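Local coordinates for hypothetical protein (PDB 2H9F) that probably interconverts isomers of methylaconitate, as a bacterial member of the PrpF family of methylaconitate isomerases, at residues G233-R237 with E238-G242; F115-A119 with G120-P124. One frame throughout, in Å; residues are numbered along the deposited sequence.

Contact 1 of 2, residues G233-R237 with E238-G242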
loop_
_atom_site.group_PDB
_atom_site.type_symbol
_atom_site.label_atom_id
_atom_site.label_comp_id
_atom_site.label_asym_id
_atom_site.label_seq_id
_atom_site.Cartn_x
_atom_site.Cartn_y
_atom_site.Cartn_z
ATOM N N GLY A 233 25.000 26.358 10.813
ATOM C CA GLY A 233 24.286 25.288 11.518
ATOM C C GLY A 233 22.800 25.273 11.261
ATOM O O GLY A 233 22.128 24.348 11.677
ATOM N N THR A 234 22.306 26.333 10.614
ATOM C CA THR A 234 20.901 26.533 10.274
ATOM C C THR A 234 20.581 26.162 8.813
ATOM O O THR A 234 19.421 26.146 8.414
ATOM C CB THR A 234 20.513 28.007 10.496
ATOM O OG1 THR A 234 21.345 28.845 9.694
ATOM C CG2 THR A 234 20.696 28.388 11.946
ATOM N N GLU A 235 21.605 25.854 8.027
ATOM C CA GLU A 235 21.441 25.636 6.601
ATOM C C GLU A 235 20.345 24.630 6.237
ATOM O O GLU A 235 20.192 23.583 6.890
ATOM C CB GLU A 235 22.759 25.170 6.003
ATOM C CG GLU A 235 23.816 26.267 5.796
ATOM C CD GLU A 235 24.616 26.635 7.041
ATOM O OE1 GLU A 235 24.482 25.923 8.069
ATOM O OE2 GLU A 235 25.387 27.634 6.946
ATOM N N LEU A 236 19.598 24.936 5.178
ATOM C CA LEU A 236 18.595 24.026 4.636
ATOM C C LEU A 236 19.125 23.281 3.400
ATOM O O LEU A 236 20.246 23.501 2.945
ATOM C CB LEU A 236 17.332 24.798 4.258
ATOM C CG LEU A 236 16.716 25.665 5.348
ATOM C CD1 LEU A 236 15.610 26.507 4.735
ATOM C CD2 LEU A 236 16.219 24.811 6.533
ATOM N N ARG A 237 18.320 22.380 2.861
ATOM C CA ARG A 237 18.806 21.530 1.793
ATOM C C ARG A 237 19.213 22.303 0.560
ATOM O O ARG A 237 20.256 22.042 -0.015
ATOM C CB ARG A 237 17.767 20.491 1.440
ATOM C CG ARG A 237 17.708 19.383 2.453
ATOM C CD ARG A 237 16.826 18.261 1.966
ATOM N NE ARG A 237 15.499 18.769 1.672
ATOM C CZ ARG A 237 14.594 18.156 0.908
ATOM N NH1 ARG A 237 14.830 16.965 0.353
ATOM N NH2 ARG A 237 13.428 18.748 0.722
ATOM N N GLU A 238 18.407 23.273 0.155
ATOM C CA GLU A 238 18.701 23.954 -1.087
ATOM C C GLU A 238 20.087 24.612 -1.119
ATOM O O GLU A 238 20.717 24.680 -2.169
ATOM C CB GLU A 238 17.623 24.973 -1.407
ATOM C CG GLU A 238 17.686 25.485 -2.827
ATOM C CD GLU A 238 16.674 26.619 -3.107
ATOM O OE1 GLU A 238 15.820 26.887 -2.221
ATOM O OE2 GLU A 238 16.743 27.239 -4.204
ATOM N N GLU A 239 20.578 25.099 0.012
ATOM C CA GLU A 239 21.847 25.835 -0.015
ATOM C C GLU A 239 23.055 24.916 0.057
ATOM O O GLU A 239 24.180 25.382 -0.038
ATOM C CB GLU A 239 21.918 26.972 1.029
ATOM C CG GLU A 239 21.708 26.570 2.438
ATOM C CD GLU A 239 21.413 27.747 3.392
ATOM O OE1 GLU A 239 22.361 28.506 3.741
ATOM O OE2 GLU A 239 20.231 27.852 3.816
ATOM N N ILE A 240 22.838 23.614 0.178
ATOM C CA ILE A 240 23.965 22.685 0.193
ATOM C C ILE A 240 23.890 21.693 -0.962
ATOM O O ILE A 240 24.853 21.509 -1.705
ATOM C CB ILE A 240 24.047 21.926 1.497
ATOM C CG1 ILE A 240 24.329 22.886 2.656
ATOM C CG2 ILE A 240 25.185 20.894 1.421
ATOM C CD1 ILE A 240 24.455 22.221 4.046
ATOM N N ASN A 241 22.726 21.072 -1.118
ATOM C CA ASN A 241 22.548 19.977 -2.054
ATOM C C ASN A 241 22.667 20.335 -3.530
ATOM O O ASN A 241 22.755 19.439 -4.363
ATOM C CB ASN A 241 21.218 19.282 -1.774
ATOM C CG ASN A 241 21.254 18.501 -0.497
ATOM O OD1 ASN A 241 22.310 18.336 0.098
ATOM N ND2 ASN A 241 20.115 18.008 -0.069
ATOM N N GLY A 242 22.683 21.625 -3.849
ATOM C CA GLY A 242 22.950 22.073 -5.209
ATOM C C GLY A 242 24.396 22.427 -5.535
ATOM O O GLY A 242 24.684 22.820 -6.662
HETATM O O HOH W 1 20.488 29.507 6.412
#
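Glu239 reaches back to Leu236, and its OE2 accepts the Leu236 backbone N at 3.3 Å. The N-H...O angle of 174° shows a straight bond, but the donor arrives from above the carboxylate plane. Glu239 gets there by placing CG between its own backbone N and carbonyl carbon (chi1 57°), so that an extended chain runs past Leu236 O towards Glu235. There it crosses the Glu235 side chain at about a right angle, Glu239 OE1 lying 3.4 Å from Glu235 CG. The two carboxylate planes are 74° apart, and Glu235 OE2 stays 4.5 Å from Glu239 OE1. The like charges may be eased because Glu235 OE1 receives Gly233 N at 2.8 Å and OE2 is bonded by Arg232 N.

The compact part is the turn at Arg237. Arg237 O accepts two amides: Asn241 N at 2.9 Å, nearly in line with the C=O bond, and Ile240 N at 3.0 Å from above the carbonyl plane. These i to i+4 and i to i+3 bonds mark a short, weakly bonded helical turn, and Glu239 reaching back to the Leu236 amide resembles the side-chain half of a capping box. Within the same turn, the buried Ile240 sets CD1 3.9 Å from Glu235 CB.

The exposed parts are looser. Glu238 touches Arg237 mainly through CB. At one end, Arg237 rests CB and CG beside Asn241 ND2 while its guanidinium leads away; at another, a water donates to Glu239 OE2 and bonds only weakly to Thr234 OG1.

Arg306 of strand 303-309 holds the approach through Glu235 O, while Ile240 joins the short helix to Leu247 and Phe250 of helix 244-260 and Phe281 of strand 278-283, and Asn241 OD1 joins it to strand 312-313 by accepting Leu313 N.

Contact 2 of 2, residues F115-A119 with G120-P124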
loop_
_atom_site.group_PDB
_atom_site.type_symbol
_atom_site.label_atom_id
_atom_site.label_comp_id
_atom_site.label_asym_id
_atom_site.label_seq_id
_atom_site.Cartn_x
_atom_site.Cartn_y
_atom_site.Cartn_z
ATOM N N PHE A 115 -0.984 -1.804 22.347
ATOM C CA PHE A 115 -1.744 -3.025 22.180
ATOM C C PHE A 115 -1.749 -3.851 23.435
ATOM O O PHE A 115 -2.729 -4.520 23.709
ATOM C CB PHE A 115 -1.151 -3.866 21.049
ATOM C CG PHE A 115 -1.948 -5.106 20.724
ATOM C CD1 PHE A 115 -3.255 -4.999 20.270
ATOM C CD2 PHE A 115 -1.394 -6.361 20.860
ATOM C CE1 PHE A 115 -3.978 -6.136 19.962
ATOM C CE2 PHE A 115 -2.116 -7.462 20.572
ATOM C CZ PHE A 115 -3.410 -7.339 20.107
ATOM N N ALA A 116 -0.639 -3.834 24.184
ATOM C CA ALA A 116 -0.561 -4.556 25.451
ATOM C C ALA A 116 -1.738 -4.190 26.331
ATOM O O ALA A 116 -2.293 -5.036 27.010
ATOM C CB ALA A 116 0.737 -4.221 26.187
ATOM N N LEU A 117 -2.108 -2.902 26.311
ATOM C CA LEU A 117 -3.253 -2.400 27.078
ATOM C C LEU A 117 -4.606 -2.686 26.414
ATOM O O LEU A 117 -5.537 -3.134 27.111
ATOM C CB LEU A 117 -3.081 -0.916 27.364
ATOM C CG LEU A 117 -1.931 -0.571 28.341
ATOM C CD1 LEU A 117 -1.550 0.905 28.231
ATOM C CD2 LEU A 117 -2.348 -0.891 29.749
ATOM N N HIS A 118 -4.728 -2.481 25.098
ATOM C CA HIS A 118 -5.977 -2.831 24.432
ATOM C C HIS A 118 -6.251 -4.326 24.598
ATOM O O HIS A 118 -7.381 -4.722 24.751
ATOM C CB HIS A 118 -5.950 -2.453 22.952
ATOM C CG HIS A 118 -5.648 -1.007 22.692
ATOM N ND1 HIS A 118 -6.504 0.017 23.037
ATOM C CD2 HIS A 118 -4.580 -0.427 22.099
ATOM C CE1 HIS A 118 -5.977 1.161 22.649
ATOM N NE2 HIS A 118 -4.813 0.914 22.069
ATOM N N ALA A 119 -5.205 -5.124 24.627
ATOM C CA ALA A 119 -5.339 -6.560 24.698
ATOM C C ALA A 119 -5.571 -7.134 26.074
ATOM O O ALA A 119 -5.762 -8.364 26.196
ATOM C CB ALA A 119 -4.122 -7.220 24.083
ATOM N N GLY A 120 -5.505 -6.300 27.106
ATOM C CA GLY A 120 -5.770 -6.751 28.466
ATOM C C GLY A 120 -4.631 -7.551 29.023
ATOM O O GLY A 120 -4.840 -8.404 29.894
ATOM N N LEU A 121 -3.417 -7.315 28.546
ATOM C CA LEU A 121 -2.315 -8.178 28.961
ATOM C C LEU A 121 -1.504 -7.600 30.118
ATOM O O LEU A 121 -0.595 -8.238 30.625
ATOM C CB LEU A 121 -1.404 -8.470 27.768
ATOM C CG LEU A 121 -1.984 -9.272 26.601
ATOM C CD1 LEU A 121 -1.052 -9.180 25.400
ATOM C CD2 LEU A 121 -2.193 -10.704 27.023
ATOM N N VAL A 122 -1.832 -6.386 30.537
ATOM C CA VAL A 122 -1.099 -5.737 31.636
ATOM C C VAL A 122 -1.850 -5.852 32.961
ATOM O O VAL A 122 -3.048 -5.636 33.028
ATOM C CB VAL A 122 -0.812 -4.263 31.302
ATOM C CG1 VAL A 122 -0.091 -3.573 32.458
ATOM C CG2 VAL A 122 0.011 -4.188 30.020
ATOM N N ASP A 123 -1.129 -6.218 34.013
ATOM C CA ASP A 123 -1.691 -6.275 35.362
ATOM C C ASP A 123 -2.429 -4.953 35.616
ATOM O O ASP A 123 -1.866 -3.870 35.478
ATOM C CB ASP A 123 -0.547 -6.468 36.361
ATOM C CG ASP A 123 -1.006 -6.550 37.827
ATOM O OD1 ASP A 123 -2.218 -6.388 38.150
ATOM O OD2 ASP A 123 -0.094 -6.802 38.655
ATOM N N PRO A 124 -3.711 -5.027 35.965
ATOM C CA PRO A 124 -4.447 -3.779 36.200
ATOM C C PRO A 124 -3.944 -2.962 37.386
ATOM O O PRO A 124 -4.209 -1.751 37.445
ATOM C CB PRO A 124 -5.872 -4.250 36.430
ATOM C CG PRO A 124 -5.745 -5.646 36.852
ATOM C CD PRO A 124 -4.561 -6.214 36.136
#
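Val122 folds back against the last turn of the helix, directing its CB towards residues 115-119 and dividing its contacts between two neighbours. Its CG2, anti to the carbonyl carbon, meets Ala116 CB at 3.9 Å. Leu117 crosses the valine at a slant, and its CD2 comes within 4.0 Å of Val122 CB. A second apolar pairing lies around Ala119, whose CB touches Leu121 CD1 at 3.9 Å. The same alanine methyl sits over the centre of one face of the Phe115 ring, 4.0 Å above its plane, so that it meets ring and leucine in two directions roughly at right angles.

The backbone places these groups. Leu121 N bonds to Ala116 O at 3.0 Å, nearly collinear with the carbonyl, whereas Gly120 N approaches Leu117 O from above the carbonyl plane at 3.2 Å. Gly120 has a positive phi of 75°, where a CB would collide with Ala119 O.

Around the turn, Leu75 of strand 71-77 touches Phe115, Ala116 and Leu121. Two bonds back into the last turn and a glycine with positive phi identify a Schellman motif, here terminating helix 106-118.

How the contacts relate
From the N terminus, contact 2 comes first: residues 115-124 turn the chain out of helix 106-118 towards strand 131-139. The chain then runs through several strands, up to strand 220-225, before contact 1 at residues 233-242 carries it into helix 238-241 and on towards helix 244-260. Each contact closes only a local turn, and the two follow in series, neither nested nor crossing. The centres of contacts 1 and 2 lie about 46 Å apart on opposite sides of the chain's centre, their nearest atoms about 33 Å apart. Contact 2 ties a helix end to strand 71-77, and contact 1 ties a loop to strand 303-309 and the short helix after it to strands 278-283 and 312-313.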